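Local coordinates for odorant-binding protein (PDB 5DIC), which probably binds fatty acids in the blowfly mouthparts, holding palmitic acid in a helical, disulfide-linked fold of the PBP/GOBP odorant-binding family, at residues C51-E54 and K55-T58; R97-T100 and G101-I104. All blocks are in the same frame, centred on the assembly; numbering follows the deposited sequence.

Contact 1. Residues C51-E54 and K55-T58; sequences CFFE and KIGT. With PLM (palmitic acid), chain B.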
ATOM      1  N   CYS A  51      -4.307   3.037   5.484  1.00  9.32           N
ATOM      2  CA  CYS A  51      -5.149   4.104   4.972  1.00  9.62           C
ATOM      3  C   CYS A  51      -4.879   4.394   3.500  1.00  9.79           C
ATOM      4  O   CYS A  51      -5.803   4.567   2.714  1.00 10.49           O
ATOM      5  CB  CYS A  51      -4.953   5.366   5.812  1.00 10.16           C
ATOM      6  SG  CYS A  51      -5.827   6.827   5.282  1.00 12.02           S
ATOM      7  N   PHE A  52      -3.596   4.460   3.130  1.00  9.59           N
ATOM      8  CA  PHE A  52      -3.257   4.804   1.767  1.00  9.72           C
ATOM      9  C   PHE A  52      -3.867   3.779   0.824  1.00  9.40           C
ATOM     10  O   PHE A  52      -4.456   4.136  -0.201  1.00 10.63           O
ATOM     11  CB  PHE A  52      -1.747   4.921   1.636  1.00 10.40           C
ATOM     12  CG  PHE A  52      -1.309   5.366   0.280  1.00 11.41           C
ATOM     13  CD1 PHE A  52      -1.230   6.718  -0.021  1.00 12.99           C
ATOM     14  CD2 PHE A  52      -1.003   4.454  -0.700  1.00 12.62           C
ATOM     15  CE1 PHE A  52      -0.857   7.140  -1.276  1.00 14.86           C
ATOM     16  CE2 PHE A  52      -0.635   4.869  -1.975  1.00 15.02           C
ATOM     17  CZ  PHE A  52      -0.577   6.217  -2.240  1.00 15.80           C
ATOM     18  N   PHE A  53      -3.663   2.505   1.125  1.00  9.79           N
ATOM     19  CA  PHE A  53      -4.218   1.456   0.281  1.00  9.41           C
ATOM     20  C   PHE A  53      -5.719   1.408   0.251  1.00  9.40           C
ATOM     21  O   PHE A  53      -6.306   1.039  -0.773  1.00 10.68           O
ATOM     22  CB  PHE A  53      -3.548   0.113   0.630  1.00 10.27           C
ATOM     23  CG  PHE A  53      -2.082   0.109   0.236  1.00 11.71           C
ATOM     24  CD1 PHE A  53      -1.703   0.285  -1.088  1.00 13.08           C
ATOM     25  CD2 PHE A  53      -1.101   0.001   1.192  1.00 13.16           C
ATOM     26  CE1 PHE A  53      -0.370   0.360  -1.436  1.00 14.64           C
ATOM     27  CE2 PHE A  53       0.240   0.057   0.867  1.00 14.33           C
ATOM     28  CZ  PHE A  53       0.602   0.249  -0.457  1.00 15.64           C
ATOM     29  N   GLU A  54      -6.342   1.829   1.341  1.00  9.35           N
ATOM     30  CA  GLU A  54      -7.790   2.030   1.341  1.00 10.33           C
ATOM     31  C   GLU A  54      -8.201   3.181   0.408  1.00 10.93           C
ATOM     32  O   GLU A  54      -9.121   3.046  -0.403  1.00 11.16           O
ATOM     33  CB  GLU A  54      -8.303   2.278   2.759  1.00 10.72           C
ATOM     34  CG  GLU A  54      -8.207   1.081   3.677  1.00 10.89           C
ATOM     35  CD  GLU A  54      -8.430   1.384   5.146  1.00 11.06           C
ATOM     36  OE1 GLU A  54      -8.427   2.578   5.539  1.00 12.87           O
ATOM     37  OE2 GLU A  54      -8.590   0.412   5.929  1.00 11.89           O
ATOM     38  N   LYS A  55      -7.511   4.326   0.526  1.00 10.90           N
ATOM     39  CA  LYS A  55      -7.922   5.490  -0.241  1.00 11.63           C
ATOM     40  C   LYS A  55      -7.720   5.306  -1.750  1.00 11.41           C
ATOM     41  O   LYS A  55      -8.436   5.924  -2.532  1.00 13.87           O
ATOM     42  CB  LYS A  55      -7.153   6.725   0.214  1.00 12.95           C
ATOM     43  CG  LYS A  55      -7.381   7.185   1.625  1.00 13.62           C
ATOM     44  CD  LYS A  55      -8.804   7.562   1.946  1.00 16.94           C
ATOM     45  CE  LYS A  55      -8.876   7.977   3.405  1.00 17.86           C
ATOM     46  NZ  LYS A  55     -10.250   8.214   3.880  1.00 21.42           N
ATOM     47  N   ILE A  56      -6.740   4.495  -2.151  1.00 10.90           N
ATOM     48  CA  ILE A  56      -6.568   4.238  -3.581  1.00 12.25           C
ATOM     49  C   ILE A  56      -7.444   3.081  -4.063  1.00 12.67           C
ATOM     50  O   ILE A  56      -7.374   2.741  -5.242  1.00 14.55           O
ATOM     51  CB  ILE A  56      -5.097   4.045  -3.984  1.00 12.03           C
ATOM     52  CG1 ILE A  56      -4.502   2.747  -3.443  1.00 11.92           C
ATOM     53  CG2 ILE A  56      -4.266   5.233  -3.545  1.00 13.66           C
ATOM     54  CD1 ILE A  56      -3.177   2.379  -4.077  1.00 12.73           C
ATOM     55  N   GLY A  57      -8.288   2.518  -3.190  1.00 11.39           N
ATOM     56  CA  GLY A  57      -9.264   1.550  -3.616  1.00 11.64           C
ATOM     57  C   GLY A  57      -8.762   0.123  -3.666  1.00 11.00           C
ATOM     58  O   GLY A  57      -9.478  -0.753  -4.182  1.00 12.18           O
ATOM     59  N   THR A  58      -7.586  -0.170  -3.106  1.00 10.32           N
ATOM     60  CA  THR A  58      -7.020  -1.500  -3.174  1.00 10.39           C
ATOM     61  C   THR A  58      -7.289  -2.389  -1.956  1.00 10.05           C
ATOM     62  O   THR A  58      -7.028  -3.593  -2.009  1.00 11.01           O
ATOM     63  CB  THR A  58      -5.490  -1.457  -3.439  1.00 10.59           C
ATOM     64  OG1 THR A  58      -4.798  -0.770  -2.381  1.00 11.03           O
ATOM     65  CG2 THR A  58      -5.191  -0.862  -4.822  1.00 12.05           C
TER
HETATM   66  C1  PLM B 201      -3.571   6.338  -7.026  1.00 22.05           C
HETATM   67  O1  PLM B 201      -3.857   5.227  -7.546  1.00 27.33           O
HETATM   68  O2  PLM B 201      -4.423   7.032  -6.443  1.00 22.93           O
HETATM   69  C2  PLM B 201      -2.165   6.884  -7.019  1.00 23.19           C
HETATM   70  C3  PLM B 201      -1.134   5.883  -7.521  1.00 26.37           C
HETATM   71  C4  PLM B 201      -0.890   4.781  -6.511  1.00 29.05           C
HETATM   72  C5  PLM B 201       0.382   4.044  -6.893  1.00 39.22           C
HETATM   73  C6  PLM B 201       0.509   2.745  -6.132  1.00 37.17           C
HETATM   74  C7  PLM B 201      -0.419   1.702  -6.712  1.00 29.01           C
HETATM   75  C8  PLM B 201      -0.053   0.403  -6.041  1.00 27.89           C
HETATM   76  C9  PLM B 201      -1.270  -0.487  -6.090  1.00 25.13           C
HETATM   77  CA  PLM B 201      -1.000  -1.946  -5.759  1.00 34.89           C
HETATM   78  CB  PLM B 201      -1.594  -2.444  -4.458  1.00 28.87           C
HETATM   79  CC  PLM B 201      -0.884  -3.692  -3.944  1.00 25.58           C
HETATM   80  CD  PLM B 201      -0.547  -3.566  -2.460  1.00 21.84           C
HETATM   81  CE  PLM B 201      -1.786  -3.511  -1.547  1.00 20.15           C
HETATM   82  CF  PLM B 201      -1.384  -3.523  -0.061  1.00 19.44           C
HETATM   83  CG  PLM B 201      -2.543  -3.547   0.924  1.00 20.86           C
HETATM   84  O   HOH W   1      -9.586   5.019   4.946  1.00 19.11           O

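Contact 2. Residues R97-T100 and G101-I104; sequences RCDT and GFKI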
ATOM      1  N   ARG A  97      -6.253  -3.969  12.222  1.00 11.88           N
ATOM      2  CA  ARG A  97      -6.422  -3.374  10.890  1.00 11.22           C
ATOM      3  C   ARG A  97      -5.080  -2.921  10.303  1.00 10.48           C
ATOM      4  O   ARG A  97      -4.750  -3.189   9.126  1.00 11.35           O
ATOM      5  CB  ARG A  97      -7.371  -2.181  10.964  1.00 11.33           C
ATOM      6  CG  ARG A  97      -7.289  -1.241   9.765  1.00 11.60           C
ATOM      7  CD  ARG A  97      -8.289  -0.102   9.830  1.00 11.63           C
ATOM      8  NE  ARG A  97      -8.027   0.926   8.827  1.00 11.70           N
ATOM      9  CZ  ARG A  97      -7.389   2.067   9.068  1.00 12.06           C
ATOM     10  NH1 ARG A  97      -6.928   2.383  10.264  1.00 12.18           N
ATOM     11  NH2 ARG A  97      -7.217   2.897   8.066  1.00 12.10           N
ATOM     12  N   CYS A  98      -4.320  -2.180  11.095  1.00 10.26           N
ATOM     13  CA  CYS A  98      -3.101  -1.560  10.561  1.00 10.58           C
ATOM     14  C   CYS A  98      -1.983  -2.561  10.335  1.00 11.69           C
ATOM     15  O   CYS A  98      -1.223  -2.468   9.358  1.00 12.19           O
ATOM     16  CB  CYS A  98      -2.678  -0.408  11.448  1.00 11.91           C
ATOM     17  SG  CYS A  98      -3.938   0.853  11.581  1.00 13.07           S
ATOM     18  N   ASP A  99      -1.859  -3.511  11.235  1.00 11.52           N
ATOM     19  CA  ASP A  99      -0.856  -4.561  11.049  1.00 13.08           C
ATOM     20  C   ASP A  99      -1.205  -5.471   9.868  1.00 12.14           C
ATOM     21  O   ASP A  99      -0.330  -5.925   9.146  1.00 13.38           O
ATOM     22  CB  ASP A  99      -0.670  -5.322  12.357  1.00 14.02           C
ATOM     23  CG  ASP A  99       0.503  -6.265  12.331  1.00 14.85           C
ATOM     24  OD1 ASP A  99       1.641  -5.830  12.068  1.00 17.13           O
ATOM     25  OD2 ASP A  99       0.254  -7.461  12.543  1.00 18.26           O
ATOM     26  N   THR A 100      -2.489  -5.743   9.663  1.00 12.31           N
ATOM     27  CA  THR A 100      -2.929  -6.476   8.466  1.00 12.00           C
ATOM     28  C   THR A 100      -2.553  -5.770   7.165  1.00 11.37           C
ATOM     29  O   THR A 100      -1.964  -6.372   6.273  1.00 12.02           O
ATOM     30  CB  THR A 100      -4.446  -6.734   8.526  1.00 12.80           C
ATOM     31  OG1 THR A 100      -4.682  -7.651   9.599  1.00 13.71           O
ATOM     32  CG2 THR A 100      -5.006  -7.279   7.201  1.00 14.23           C
ATOM     33  N   GLY A 101      -2.831  -4.475   7.098  1.00 10.71           N
ATOM     34  CA  GLY A 101      -2.457  -3.739   5.894  1.00 11.66           C
ATOM     35  C   GLY A 101      -0.957  -3.763   5.673  1.00 11.96           C
ATOM     36  O   GLY A 101      -0.496  -3.986   4.551  1.00 12.99           O
ATOM     37  N   PHE A 102      -0.191  -3.558   6.749  1.00 12.56           N
ATOM     38  CA  PHE A 102       1.259  -3.622   6.645  1.00 13.27           C
ATOM     39  C   PHE A 102       1.744  -4.991   6.156  1.00 13.14           C
ATOM     40  O   PHE A 102       2.591  -5.054   5.249  1.00 13.61           O
ATOM     41  CB  PHE A 102       1.859  -3.316   8.014  1.00 15.90           C
ATOM     42  CG  PHE A 102       3.345  -3.490   8.072  1.00 19.55           C
ATOM     43  CD1 PHE A 102       4.166  -2.747   7.246  1.00 20.67           C
ATOM     44  CD2 PHE A 102       3.909  -4.402   8.934  1.00 25.67           C
ATOM     45  CE1 PHE A 102       5.533  -2.894   7.284  1.00 23.12           C
ATOM     46  CE2 PHE A 102       5.271  -4.562   8.977  1.00 29.34           C
ATOM     47  CZ  PHE A 102       6.092  -3.798   8.154  1.00 27.26           C
ATOM     48  N   LYS A 103       1.207  -6.073   6.719  1.00 12.54           N
ATOM     49  CA  LYS A 103       1.652  -7.406   6.330  1.00 13.49           C
ATOM     50  C   LYS A 103       1.284  -7.736   4.889  1.00 13.08           C
ATOM     51  O   LYS A 103       2.059  -8.402   4.195  1.00 14.04           O
ATOM     52  CB  LYS A 103       1.127  -8.450   7.306  1.00 14.89           C
ATOM     53  CG  LYS A 103       1.873  -8.426   8.632  1.00 17.12           C
ATOM     54  CD  LYS A 103       1.374  -9.513   9.563  1.00 22.06           C
ATOM     55  CE  LYS A 103       2.345  -9.812  10.704  1.00 26.34           C
ATOM     56  NZ  LYS A 103       2.426 -11.283  11.025  1.00 32.76           N
ATOM     57  N   ILE A 104       0.113  -7.302   4.437  1.00 12.04           N
ATOM     58  CA  ILE A 104      -0.236  -7.513   3.023  1.00 12.47           C
ATOM     59  C   ILE A 104       0.731  -6.756   2.115  1.00 12.41           C
ATOM     60  O   ILE A 104       1.249  -7.302   1.136  1.00 12.92           O
ATOM     61  CB  ILE A 104      -1.690  -7.113   2.754  1.00 11.76           C
ATOM     62  CG1 ILE A 104      -2.660  -8.000   3.530  1.00 12.68           C
ATOM     63  CG2 ILE A 104      -1.999  -7.203   1.264  1.00 12.78           C
ATOM     64  CD1 ILE A 104      -4.076  -7.491   3.566  1.00 13.10           C
TER

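Contact 1. Residues C51-E54 and K55-T58
Phe53 and Thr58 meet obliquely where a helix ends, with palmitic acid lying over one face of the Phe53 ring. Thr58 OG1 lies near the ring plane, at its edge, while CF of the fatty acid sits over the centre of that face, 3.7 Å from Phe53 CG. The opposite face receives Phe52 CD2, off toward the rim. Thr58 has OG1 between its backbone N and carbonyl carbon (chi1 61°), from where the hydroxyl donates to Phe53 O at 2.9 Å. The amide of Thr58 donates to the same oxygen, almost in line with the carbonyl, and this bond pairs with Gly57 N to Glu54 O (3.0 Å) in a Schellman motif, in which Gly57 takes a positive phi. Ile56 turns one methyl to each phenylalanine: CG2 lies over the face of Phe52, a CH-pi contact 4.2 Å from the ring centroid, and CD1 approaches Phe53 CD1 obliquely at 3.9 Å. The same CG2 lies 3.4 Å from O2 of the palmitic acid. With an alanine in place of Phe53, the end of the lipid chain would probably lose the ring it lies on, and a gap would be likely to open beside Phe52 and Ile56. Around this turn, Cys51 is disulfide-bonded to Cys19 of helix 6-22, Lys55 and Ile56 rest on His15 of that helix, and Thr58 packs on Val68 and Val69 of helix 66-77.

Contact 2. Residues R97-T100 and G101-I104
The carbonyl oxygen of Thr100 accepts the amide of Ile104 in a bond of 2.9 Å that is close to straight, with an N-H...O angle of 166°. It belongs to the i to i+4 pattern of an alpha-helix, here the opening turns of helix 97-113, and Lys103 N makes the equivalent bond to Asp99 O at 2.9 Å. Side chains on different flanks of the helix use these turns differently. On the inner flank, Thr100 and Ile104 lie side by side and point the same way; CG1 of Ile104 also rests 3.3 Å from Thr100 O, and its side chain touches palmitic acid. The hydroxyl of Thr100 turns to the chain just before, bonding Gly94 N and Asp96 O, which leaves its methyl for the isoleucine. Elsewhere on the helix, Asp99 swings CG anti to its own N (chi1 -170°), which places the carboxylate between two residues of the next turn. OD1 stands at the edge of the Phe102 ring, 4.1 Å from CD2, with the two planes 36° apart, and is salt-bridged to Lys46 of helix 43-55. OD2 accepts from Ala95 N and lies 3.6 Å from Lys103 CE, so the lysine offers its aliphatic stem at close range while NZ stays 4.7 Å away; any attraction between the charges is probably modest. The disulfide of Cys98 with Cys47 ties the first turn of this helix to helix 43-55, and at the inner flank Thr100 CG2 closes on Ile104 CD1 at 3.8 Å.

Contact 1 comes first along the chain, at the end of helix 43-55 and in the loop leading to strand 59-60; contact 2 follows at the start of helix 97-113, its centre about 12 Å away. The two meet through a salt bridge, Glu54 OE1 to Arg97 NH2 at 2.8 Å, and Arg97 also pairs with Glu23. Covalent ties run alongside: two disulfides, one from each contact, fasten helix 43-55 to helices 6-22 and 97-113, as in the disulfide-linked helical fold of this family. Both contacts reach bound palmitic acid, so the linked helices also share in lining the space that holds the lipid.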